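Local coordinates for p-47 protein (Clostridium botulinum E1 str. 'BoNT E Beluga', PDB 5WIX) that is of unknown function but has a tubular, BPI-like TULIP fold, which suggests, without proof, a role in binding lipids or other hydrophobic ligands, at residues A[178-181]-A[185-188]; A[288-293]-A[380-385]. All blocks are in the same frame, centred on the assembly; numbering follows the deposited sequence.

Contact 1 (A[178-181]-A[185-188]); sequences VTSN and MNPK
Val178 lays its two methyls against the backbone carbonyl and ring of Pro187, CG1 lying 3.5 Å from Pro187 O and CG2 4.2 Å from Pro187 CG. The two side chains pass alongside, pointing opposite ways, and CG2 to CG is the one apolar side-chain contact between them. The contact closes a short connecting loop of this TULIP-fold protein: the chain leaves strand 174-177 of one antiparallel sheet and, within about ten residues, enters strand 187-195 at the outer edge of another. Asn186 supplies the polar half. With CG anti to the carbonyl carbon (chi1 -69°), its amide reaches back to the 178-181 backbone, and OD1 receives the Ser180 backbone N-H at 2.9 Å, nearly straight at 166°. The side-chain amide thus ties the loop to the start of the next strand. Ile406 covers Ser180, Met185 and Asn186 from outside the two segments, while Met185 turns inward onto Ile25 and Tyr27 of strand 25-30. Ser180 OG lies 2.7 Å from Asn186 OD1, but the hydroxyl is hydrogen-bonded to Asp405 OD2, and its one proton cannot be assigned between the two. The Ser180 N-H enters tilted 32° from the plane of the Asn186 carbonyl.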
loop_
_atom_site.group_PDB
_atom_site.type_symbol
_atom_site.label_atom_id
_atom_site.label_comp_id
_atom_site.label_asym_id
_atom_site.label_seq_id
_atom_site.Cartn_x
_atom_site.Cartn_y
_atom_site.Cartn_z
ATOM N N VAL A 178 11.095 7.926 3.874
ATOM C CA VAL A 178 10.368 8.677 4.894
ATOM C C VAL A 178 10.506 10.138 4.494
ATOM O O VAL A 178 11.433 10.492 3.765
ATOM C CB VAL A 178 10.900 8.464 6.327
ATOM C CG1 VAL A 178 9.912 9.060 7.354
ATOM C CG2 VAL A 178 11.152 6.987 6.599
ATOM N N THR A 179 9.589 10.979 4.953
ATOM C CA THR A 179 9.601 12.403 4.622
ATOM C C THR A 179 9.500 12.626 3.104
ATOM O O THR A 179 10.364 13.258 2.486
ATOM C CB THR A 179 10.864 13.120 5.187
ATOM O OG1 THR A 179 12.033 12.703 4.469
ATOM C CG2 THR A 179 11.041 12.807 6.676
ATOM N N SER A 180 8.430 12.091 2.522
ATOM C CA SER A 180 8.067 12.351 1.132
ATOM C C SER A 180 7.085 13.523 1.049
ATOM O O SER A 180 6.577 13.993 2.069
ATOM C CB SER A 180 7.445 11.108 0.510
ATOM O OG SER A 180 6.223 10.802 1.159
ATOM N N ASN A 181 6.804 13.990 -0.161
ATOM C CA ASN A 181 5.897 15.121 -0.313
ATOM C C ASN A 181 4.473 14.764 0.105
ATOM O O ASN A 181 3.673 15.651 0.420
ATOM C CB ASN A 181 5.908 15.637 -1.753
ATOM C CG ASN A 181 7.185 16.380 -2.098
ATOM O OD1 ASN A 181 7.274 17.596 -1.923
ATOM N ND2 ASN A 181 8.177 15.655 -2.595
ATOM N N MET A 185 1.342 9.265 3.963
ATOM C CA MET A 185 1.894 7.976 3.572
ATOM C C MET A 185 3.213 7.687 4.263
ATOM O O MET A 185 3.695 6.555 4.228
ATOM C CB MET A 185 2.113 7.902 2.061
ATOM C CG MET A 185 0.976 7.296 1.280
ATOM S SD MET A 185 1.410 7.183 -0.466
ATOM C CE MET A 185 2.264 5.609 -0.500
ATOM N N ASN A 186 3.807 8.711 4.869
ATOM C CA ASN A 186 5.114 8.551 5.494
ATOM C C ASN A 186 5.073 7.533 6.625
ATOM O O ASN A 186 4.239 7.624 7.522
ATOM C CB ASN A 186 5.635 9.892 6.006
ATOM C CG ASN A 186 5.998 10.840 4.879
ATOM O OD1 ASN A 186 6.403 10.406 3.794
ATOM N ND2 ASN A 186 5.845 12.144 5.125
ATOM N N PRO A 187 5.963 6.532 6.557
ATOM C CA PRO A 187 6.075 5.438 7.530
ATOM C C PRO A 187 6.927 5.771 8.739
ATOM O O PRO A 187 7.970 6.400 8.579
ATOM C CB PRO A 187 6.746 4.332 6.724
ATOM C CG PRO A 187 7.538 5.048 5.694
ATOM C CD PRO A 187 6.787 6.289 5.356
ATOM N N LYS A 188 6.502 5.330 9.922
ATOM C CA LYS A 188 7.307 5.480 11.138
ATOM C C LYS A 188 8.013 4.172 11.459
ATOM O O LYS A 188 9.234 4.122 11.593
ATOM C CB LYS A 188 6.444 5.910 12.324
#

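Contact 2 (A[288-293]-A[380-385]); sequences IKVAAL and GNWSLK
Val290 places CG1 opposite its own backbone N (chi1 -175°) and Trp382 swings its indole off the helix with CG opposite the carbonyl carbon (chi1 -81°), and these two rotations bring valine methyls and pyrrole ring together. Both methyls meet the same carbon: CG1 and CG2 of Val290 each lie 3.9 Å from Trp382 CD1, the branch reaching the five-membered ring at an oblique angle. Two residues earlier on the strand, Ile288 also points at the helix. Its CD1 lies 3.7 Å from Ser383 CA and 3.5 Å from Ser383 OG, while its CG2 meets the root of the tryptophan side chain, 4.4 Å from Trp382 CB. The serine hydroxyl is hydrogen-bonded to the Val379 carbonyl one turn back, which leaves the apolar methyl to pack beside a satisfied polar group. Pro297 of strand 293-307 touches both Ile288 and Ser383 and completes this patch. Strand 288-290 and the helix run roughly antiparallel (149°), their axes 9.5 Å apart, and a type II' turn from Val290 to Leu293 folds the strand back into strand 293-307. A long helix lying along a curled antiparallel sheet, as helix 370-390 does here, is the hallmark of the TULIP domain.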
loop_
_atom_site.group_PDB
_atom_site.type_symbol
_atom_site.label_atom_id
_atom_site.label_comp_id
_atom_site.label_asym_id
_atom_site.label_seq_id
_atom_site.Cartn_x
_atom_site.Cartn_y
_atom_site.Cartn_z
ATOM N N ILE A 288 -29.528 27.253 -2.778
ATOM C CA ILE A 288 -30.361 26.761 -3.889
ATOM C C ILE A 288 -31.557 27.665 -4.192
ATOM O O ILE A 288 -32.377 27.888 -3.308
ATOM C CB ILE A 288 -30.958 25.369 -3.587
ATOM C CG1 ILE A 288 -29.864 24.363 -3.236
ATOM C CG2 ILE A 288 -31.777 24.868 -4.759
ATOM C CD1 ILE A 288 -30.394 23.234 -2.365
ATOM N N LYS A 289 -31.689 28.136 -5.434
ATOM C CA LYS A 289 -32.807 29.018 -5.804
ATOM C C LYS A 289 -34.034 28.288 -6.321
ATOM O O LYS A 289 -34.033 27.686 -7.396
ATOM C CB LYS A 289 -32.388 30.032 -6.858
ATOM C CG LYS A 289 -33.505 30.953 -7.277
ATOM C CD LYS A 289 -32.937 32.166 -8.009
ATOM C CE LYS A 289 -33.907 32.735 -9.030
ATOM N NZ LYS A 289 -33.188 33.755 -9.840
ATOM N N VAL A 290 -35.101 28.383 -5.546
ATOM C CA VAL A 290 -36.370 27.769 -5.883
ATOM C C VAL A 290 -37.419 28.845 -6.049
ATOM O O VAL A 290 -37.735 29.554 -5.087
ATOM C CB VAL A 290 -36.816 26.820 -4.802
ATOM C CG1 VAL A 290 -38.087 26.098 -5.233
ATOM C CG2 VAL A 290 -35.696 25.866 -4.489
ATOM N N ALA A 291 -37.979 28.931 -7.252
ATOM C CA ALA A 291 -38.804 30.066 -7.646
ATOM C C ALA A 291 -37.946 31.285 -7.445
ATOM O O ALA A 291 -36.807 31.311 -7.919
ATOM C CB ALA A 291 -40.093 30.154 -6.838
ATOM N N ALA A 292 -38.449 32.253 -6.685
ATOM C CA ALA A 292 -37.793 33.563 -6.621
ATOM C C ALA A 292 -36.831 33.700 -5.449
ATOM O O ALA A 292 -36.144 34.715 -5.328
ATOM C CB ALA A 292 -38.842 34.678 -6.565
ATOM N N LEU A 293 -36.760 32.682 -4.597
ATOM C CA LEU A 293 -35.933 32.790 -3.393
ATOM C C LEU A 293 -34.796 31.753 -3.256
ATOM O O LEU A 293 -34.929 30.608 -3.697
ATOM C CB LEU A 293 -36.831 32.709 -2.165
ATOM C CG LEU A 293 -37.646 33.978 -1.951
ATOM C CD1 LEU A 293 -39.008 33.892 -2.640
ATOM C CD2 LEU A 293 -37.798 34.212 -0.476
ATOM N N GLY A 380 -37.456 21.215 -0.031
ATOM C CA GLY A 380 -36.984 19.944 0.494
ATOM C C GLY A 380 -36.480 19.029 -0.603
ATOM O O GLY A 380 -35.323 18.595 -0.575
ATOM N N ASN A 381 -37.336 18.758 -1.589
ATOM C CA ASN A 381 -36.990 17.846 -2.686
ATOM C C ASN A 381 -35.852 18.372 -3.551
ATOM O O ASN A 381 -35.110 17.603 -4.145
ATOM C CB ASN A 381 -38.214 17.566 -3.567
ATOM C CG ASN A 381 -39.235 16.659 -2.888
ATOM O OD1 ASN A 381 -38.896 15.877 -1.996
ATOM N ND2 ASN A 381 -40.495 16.758 -3.313
ATOM N N TRP A 382 -35.698 19.683 -3.615
ATOM C CA TRP A 382 -34.590 20.251 -4.381
ATOM C C TRP A 382 -33.271 20.095 -3.636
ATOM O O TRP A 382 -32.205 19.921 -4.245
ATOM C CB TRP A 382 -34.854 21.727 -4.687
ATOM C CG TRP A 382 -35.763 21.892 -5.845
ATOM C CD1 TRP A 382 -37.017 22.417 -5.842
ATOM C CD2 TRP A 382 -35.494 21.494 -7.183
ATOM N NE1 TRP A 382 -37.549 22.377 -7.104
ATOM C CE2 TRP A 382 -36.628 21.812 -7.948
ATOM C CE3 TRP A 382 -34.396 20.905 -7.813
ATOM C CZ2 TRP A 382 -36.699 21.559 -9.311
ATOM C CZ3 TRP A 382 -34.466 20.656 -9.167
ATOM C CH2 TRP A 382 -35.610 20.983 -9.903
ATOM N N SER A 383 -33.362 20.167 -2.309
ATOM C CA SER A 383 -32.190 20.124 -1.455
ATOM C C SER A 383 -31.631 18.720 -1.428
ATOM O O SER A 383 -30.417 18.528 -1.516
ATOM C CB SER A 383 -32.538 20.599 -0.042
ATOM O OG SER A 383 -32.722 22.015 -0.007
ATOM N N LEU A 384 -32.528 17.741 -1.323
ATOM C CA LEU A 384 -32.127 16.336 -1.293
ATOM C C LEU A 384 -31.347 15.986 -2.561
ATOM O O LEU A 384 -30.291 15.328 -2.509
ATOM C CB LEU A 384 -33.350 15.435 -1.135
ATOM C CG LEU A 384 -33.957 15.415 0.275
ATOM C CD1 LEU A 384 -35.204 14.528 0.365
ATOM C CD2 LEU A 384 -32.908 14.967 1.291
ATOM N N LYS A 385 -31.854 16.457 -3.696
ATOM C CA LYS A 385 -31.163 16.249 -4.957
ATOM C C LYS A 385 -29.771 16.838 -4.860
ATOM O O LYS A 385 -28.792 16.164 -5.164
ATOM C CB LYS A 385 -31.966 16.846 -6.119
ATOM C CG LYS A 385 -33.307 16.109 -6.310
ATOM C CD LYS A 385 -34.126 16.602 -7.508
ATOM C CE LYS A 385 -35.399 15.754 -7.697
ATOM N NZ LYS A 385 -36.216 16.207 -8.869
#

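The two contacts lie far apart in this elongated single chain, their centres 45 Å from each other and their nearest atoms about 32 Å apart, and they share no strand or helix. Contact 1 is local and mostly at the surface: a short loop folds onto the start of the next strand, and a side-chain amide taking a backbone N-H does much of the work. Contact 2 is partly buried, joins segments 87 residues apart, and relies on aliphatic groups against a tryptophan and the flank of a helix. Polar bonding, with a small apolar contact beside it, marks the junction between two sheets near the middle of the molecule, whereas apolar contact marks the packing of helix 370-390 on its sheet farther out.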